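Local atomic coordinates of cellulose-binding protein (Saccharophagus degradans, PDB entry 2X32), a protein that binds a long polyisoprenoid diphosphate within a YceI-like beta-barrel domain and is implicated in plant cell wall breakdown. Residues L71-T76 and D109-P114. Sequence-based numbering, arbitrary orientation.
Sequences LFETAT and DLHGVP. With OTP ((2E,6E,10E,14E,18E,22E,26E)-3,7,11,15,19,23,27,31-octamethyldotriaconta-2,6,10,14,18,22,26,30-octaenyl trihydrogen diphosphate), chain C.
Phe72 and His111 mark the closest approach of two backbones, their CA atoms 6.2 Å apart, where the chain leaving helix 61-72 meets a type I' beta turn running from Leu110 to Val113. The pairing illustrates how one polar ring can bridge a helix end and a hairpin with a single weak bond while apolar neighbours face a ligand. With CG of His111 anti to the backbone N (chi1 -168°), the imidazole reaches the helix end, and its ND1 donates a weak hydrogen bond to the carbonyl O of Phe72 (3.4 Å, N-H...O angle 152°). That oxygen lies at the ring edge, near its plane. Glu73, with positive phi, is the first residue after the helix to leave the helical conformation; the closeness of its carboxylate to the imidazole is doubtful. With an alanine in place of His111, the carbonyl of Phe72 would probably lose this weak donor and the space filled by the imidazole at the helix end would be left open. On the ligand side of the contact, CD1 of Leu110 comes within 4.4 Å of CD1 of Phe72, a loose apolar touch. The isoprenoid runs past both segments: its C23 methyl lies 3.9 Å from Leu110 CD1, and CD2 of Leu71 reaches its C30 at 3.8 Å. Leu71 CD2 also sits over one face of the Phe72 ring, near the rim. Thus Leu71 and Leu110 help line the lipid pocket, while the turn carrying His111, whose ring also meets Tyr77, links strands 99-109 and 115-125 of the antiparallel sheet and rests against the end of helix 61-72.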
ATOM      1  N   LEU A  71      -6.452  -1.006  15.529  1.00  5.89           N
ATOM      2  CA  LEU A  71      -6.637  -0.234  14.308  1.00  5.77           C
ATOM      3  C   LEU A  71      -7.051  -1.168  13.163  1.00  5.10           C
ATOM      4  O   LEU A  71      -8.186  -1.126  12.700  1.00  6.62           O
ATOM      5  CB  LEU A  71      -5.434   0.631  14.005  1.00  6.73           C
ATOM      6  CG  LEU A  71      -5.504   1.414  12.711  1.00  7.74           C
ATOM      7  CD1 LEU A  71      -6.469   2.580  12.881  1.00  6.76           C
ATOM      8  CD2 LEU A  71      -4.066   1.821  12.293  1.00  8.50           C
ATOM      9  N   PHE A  72      -6.115  -1.999  12.690  1.00  4.47           N
ATOM     10  CA  PHE A  72      -6.367  -2.868  11.607  1.00  5.27           C
ATOM     11  C   PHE A  72      -7.256  -4.033  11.993  1.00  5.19           C
ATOM     12  O   PHE A  72      -7.943  -4.615  11.146  1.00  5.04           O
ATOM     13  CB  PHE A  72      -5.068  -3.373  11.017  1.00  4.60           C
ATOM     14  CG  PHE A  72      -4.203  -2.258  10.489  1.00  6.12           C
ATOM     15  CD1 PHE A  72      -4.741  -1.333   9.580  1.00  6.17           C
ATOM     16  CD2 PHE A  72      -2.893  -2.136  10.831  1.00  7.02           C
ATOM     17  CE1 PHE A  72      -3.984  -0.313   9.111  1.00  7.18           C
ATOM     18  CE2 PHE A  72      -2.127  -1.094  10.366  1.00  7.33           C
ATOM     19  CZ  PHE A  72      -2.634  -0.196   9.522  1.00  8.24           C
ATOM     20  N   GLU A  73      -7.227  -4.406  13.274  1.00  5.37           N
ATOM     21  CA  GLU A  73      -8.023  -5.560  13.805  1.00  6.06           C
ATOM     22  C   GLU A  73      -7.666  -6.821  13.051  1.00  5.17           C
ATOM     23  O   GLU A  73      -8.511  -7.463  12.451  1.00  5.32           O
ATOM     24  CB  GLU A  73      -9.524  -5.259  13.732  1.00  6.13           C
ATOM     25  CG  GLU A  73      -9.901  -4.067  14.525  1.00  7.45           C
ATOM     26  CD  GLU A  73     -11.404  -3.918  14.577  1.00 11.44           C
ATOM     27  OE1 GLU A  73     -11.994  -3.386  13.645  1.00 10.46           O
ATOM     28  OE2 GLU A  73     -12.027  -4.356  15.575  1.00 14.54           O
ATOM     29  N   THR A  74      -6.364  -7.158  13.090  1.00  5.02           N
ATOM     30  CA  THR A  74      -5.813  -8.224  12.263  1.00  5.42           C
ATOM     31  C   THR A  74      -6.323  -9.647  12.548  1.00  6.03           C
ATOM     32  O   THR A  74      -6.189 -10.512  11.661  1.00  7.99           O
ATOM     33  CB  THR A  74      -4.281  -8.218  12.263  1.00  4.89           C
ATOM     34  OG1 THR A  74      -3.787  -8.545  13.550  1.00  5.09           O
ATOM     35  CG2 THR A  74      -3.721  -6.860  11.767  1.00  5.77           C
ATOM     36  N   ALA A  75      -6.909  -9.893  13.710  1.00  7.57           N
ATOM     37  CA  ALA A  75      -7.532 -11.229  13.936  1.00  8.42           C
ATOM     38  C   ALA A  75      -8.681 -11.428  12.940  1.00 10.01           C
ATOM     39  O   ALA A  75      -9.017 -12.571  12.573  1.00 12.09           O
ATOM     40  CB  ALA A  75      -7.964 -11.424  15.356  1.00  8.63           C
ATOM     41  N   THR A  76      -9.297 -10.323  12.492  1.00  7.47           N
ATOM     42  CA  THR A  76     -10.360 -10.366  11.487  1.00  6.90           C
ATOM     43  C   THR A  76      -9.878 -10.076  10.100  1.00  7.13           C
ATOM     44  O   THR A  76     -10.259 -10.734   9.102  1.00  8.45           O
ATOM     45  CB  THR A  76     -11.465  -9.369  11.889  1.00  7.48           C
ATOM     46  OG1 THR A  76     -11.970  -9.765  13.187  1.00 10.01           O
ATOM     47  CG2 THR A  76     -12.628  -9.367  10.896  1.00  9.83           C
ATOM     48  N   ASP A 109      -9.101  -3.283  -0.669  1.00  4.31           N
ATOM     49  CA  ASP A 109      -9.883  -4.000   0.326  1.00  5.27           C
ATOM     50  C   ASP A 109      -9.128  -3.912   1.642  1.00  4.24           C
ATOM     51  O   ASP A 109      -8.118  -4.629   1.835  1.00  5.28           O
ATOM     52  CB  ASP A 109     -10.092  -5.457  -0.117  1.00  6.72           C
ATOM     53  CG  ASP A 109     -10.719  -6.317   0.945  1.00 10.04           C
ATOM     54  OD1 ASP A 109     -11.431  -5.768   1.785  1.00  9.53           O
ATOM     55  OD2 ASP A 109     -10.430  -7.548   0.970  1.00 15.43           O
ATOM     56  N   LEU A 110      -9.546  -2.961   2.492  1.00  4.93           N
ATOM     57  CA  LEU A 110      -8.921  -2.676   3.763  1.00  4.18           C
ATOM     58  C   LEU A 110      -9.970  -2.558   4.829  1.00  4.60           C
ATOM     59  O   LEU A 110     -10.947  -1.802   4.658  1.00  5.09           O
ATOM     60  CB  LEU A 110      -8.172  -1.355   3.684  1.00  4.26           C
ATOM     61  CG  LEU A 110      -7.588  -0.748   4.952  1.00  3.21           C
ATOM     62  CD1 LEU A 110      -6.544  -1.760   5.580  1.00  4.70           C
ATOM     63  CD2 LEU A 110      -6.925   0.607   4.663  1.00  3.77           C
ATOM     64  N   HIS A 111      -9.740  -3.264   5.931  1.00  5.65           N
ATOM     65  CA  HIS A 111     -10.587  -3.180   7.094  1.00  4.97           C
ATOM     66  C   HIS A 111     -12.067  -3.390   6.774  1.00  6.03           C
ATOM     67  O   HIS A 111     -12.959  -2.731   7.350  1.00  6.50           O
ATOM     68  CB  HIS A 111     -10.317  -1.872   7.823  1.00  5.26           C
ATOM     69  CG  HIS A 111     -10.905  -1.774   9.192  1.00  5.15           C
ATOM     70  ND1 HIS A 111     -10.601  -2.612  10.251  1.00  8.81           N
ATOM     71  CD2 HIS A 111     -11.827  -0.903   9.658  1.00  3.24           C
ATOM     72  CE1 HIS A 111     -11.329  -2.240  11.312  1.00  2.16           C
ATOM     73  NE2 HIS A 111     -12.068  -1.212  10.963  1.00  9.67           N
ATOM     74  N   GLY A 112     -12.309  -4.332   5.861  1.00  6.47           N
ATOM     75  CA  GLY A 112     -13.652  -4.716   5.440  1.00  8.18           C
ATOM     76  C   GLY A 112     -14.446  -3.738   4.644  1.00  8.48           C
ATOM     77  O   GLY A 112     -15.691  -3.929   4.536  1.00  9.82           O
ATOM     78  N   VAL A 113     -13.809  -2.707   4.087  1.00  8.25           N
ATOM     79  CA  VAL A 113     -14.519  -1.694   3.306  1.00  8.68           C
ATOM     80  C   VAL A 113     -13.839  -1.470   1.948  1.00  9.86           C
ATOM     81  O   VAL A 113     -13.058  -0.495   1.813  1.00 11.69           O
ATOM     82  CB  VAL A 113     -14.578  -0.345   4.029  1.00  8.80           C
ATOM     83  CG1 VAL A 113     -15.537   0.606   3.311  1.00  8.39           C
ATOM     84  CG2 VAL A 113     -15.066  -0.494   5.458  1.00 10.08           C
ATOM     85  N   PRO A 114     -14.165  -2.272   0.936  1.00  8.65           N
ATOM     86  CA  PRO A 114     -13.558  -2.052  -0.391  1.00  8.39           C
ATOM     87  C   PRO A 114     -13.849  -0.660  -0.942  1.00  8.36           C
ATOM     88  O   PRO A 114     -14.975  -0.182  -0.854  1.00  9.69           O
ATOM     89  CB  PRO A 114     -14.234  -3.134  -1.258  1.00  9.91           C
ATOM     90  CG  PRO A 114     -14.447  -4.260  -0.263  1.00 10.98           C
ATOM     91  CD  PRO A 114     -14.976  -3.506   0.948  1.00  9.79           C
TER
HETATM   92  O7  OTP C1174       2.873  10.243  21.517  0.50 32.14           O
HETATM   93  P2  OTP C1174       2.964   8.885  22.162  0.50 29.91           P
HETATM   94  O5  OTP C1174       2.391   8.861  23.568  0.50 31.96           O
HETATM   95  O6  OTP C1174       4.305   8.216  22.023  0.50 29.44           O
HETATM   96  O4  OTP C1174       1.884   7.980  21.305  1.00 32.65           O
HETATM   97  P1  OTP C1174       2.217   6.764  20.295  1.00 31.70           P
HETATM   98  O2  OTP C1174       2.662   7.430  19.007  1.00 33.32           O
HETATM   99  O3  OTP C1174       2.962   5.601  20.919  1.00 37.61           O
HETATM  100  O1  OTP C1174       0.803   6.135  19.820  1.00 30.72           O
HETATM  101  C40 OTP C1174      -0.022   6.944  18.958  1.00 23.59           C
HETATM  102  C39 OTP C1174      -0.250   6.239  17.614  1.00 20.06           C
HETATM  103  C37 OTP C1174      -0.121   6.841  16.448  1.00 16.74           C
HETATM  104  C38 OTP C1174       0.312   8.292  16.200  1.00 17.55           C
HETATM  105  C36 OTP C1174      -0.424   6.064  15.170  1.00 17.38           C
HETATM  106  C35 OTP C1174      -1.706   6.458  14.484  1.00 18.06           C
HETATM  107  C34 OTP C1174      -1.877   5.695  13.156  1.00 17.41           C
HETATM  108  C32 OTP C1174      -2.445   6.181  12.046  1.00 13.20           C
HETATM  109  C33 OTP C1174      -2.901   7.596  11.935  1.00 14.32           C
HETATM  110  C31 OTP C1174      -2.451   5.276  10.804  1.00 13.34           C
HETATM  111  C30 OTP C1174      -3.776   4.978  10.151  1.00 13.68           C
HETATM  112  C29 OTP C1174      -3.612   4.162   8.874  1.00 11.86           C
HETATM  113  C27 OTP C1174      -4.362   4.308   7.786  1.00 10.61           C
HETATM  114  C28 OTP C1174      -5.576   5.228   7.681  1.00 13.01           C
HETATM  115  C26 OTP C1174      -4.033   3.574   6.505  1.00 10.32           C
HETATM  116  C25 OTP C1174      -2.773   2.735   6.502  1.00  8.88           C
HETATM  117  C24 OTP C1174      -2.256   2.367   5.101  1.00  9.27           C
HETATM  118  C22 OTP C1174      -2.421   1.199   4.484  1.00  8.65           C
HETATM  119  C23 OTP C1174      -3.026  -0.041   5.093  1.00 10.54           C
HETATM  120  C21 OTP C1174      -1.903   1.069   3.081  1.00  8.95           C
HETATM  121  C20 OTP C1174      -3.029   0.962   2.017  1.00 12.14           C
HETATM  122  C19 OTP C1174      -2.513   0.772   0.591  1.00  9.21           C
HETATM  123  C17 OTP C1174      -2.474   1.700  -0.365  1.00  8.99           C
HETATM  124  C18 OTP C1174      -3.087   3.055  -0.302  1.00 11.92           C
HETATM  125  C16 OTP C1174      -1.750   1.373  -1.662  1.00  8.54           C
HETATM  126  C15 OTP C1174      -2.646   1.444  -2.865  1.00  7.86           C
HETATM  127  C14 OTP C1174      -2.017   0.783  -4.066  1.00  8.57           C
HETATM  128  C12 OTP C1174      -2.160   1.201  -5.347  1.00  8.65           C
HETATM  129  C13 OTP C1174      -2.945   2.462  -5.705  1.00 13.39           C
HETATM  130  C11 OTP C1174      -1.550   0.472  -6.500  1.00  7.24           C
HETATM  131  C10 OTP C1174      -0.614  -0.630  -6.204  1.00  8.19           C
HETATM  132  C9  OTP C1174       0.187  -1.175  -7.389  1.00  8.40           C
HETATM  133  C7  OTP C1174      -0.022  -2.333  -8.036  1.00  7.54           C
HETATM  134  C8  OTP C1174      -1.018  -3.406  -7.644  1.00  7.25           C
HETATM  135  C6  OTP C1174       0.840  -2.632  -9.240  1.00  6.38           C
HETATM  136  C5  OTP C1174       0.188  -2.297 -10.568  1.00  8.10           C
HETATM  137  C4  OTP C1174       1.029  -2.696 -11.745  1.00  9.13           C
HETATM  138  C2  OTP C1174       1.102  -1.979 -12.871  1.00  8.20           C
HETATM  139  C3  OTP C1174       0.398  -0.711 -13.210  1.00 11.22           C
HETATM  140  C1  OTP C1174       1.962  -2.513 -13.982  1.00  8.78           C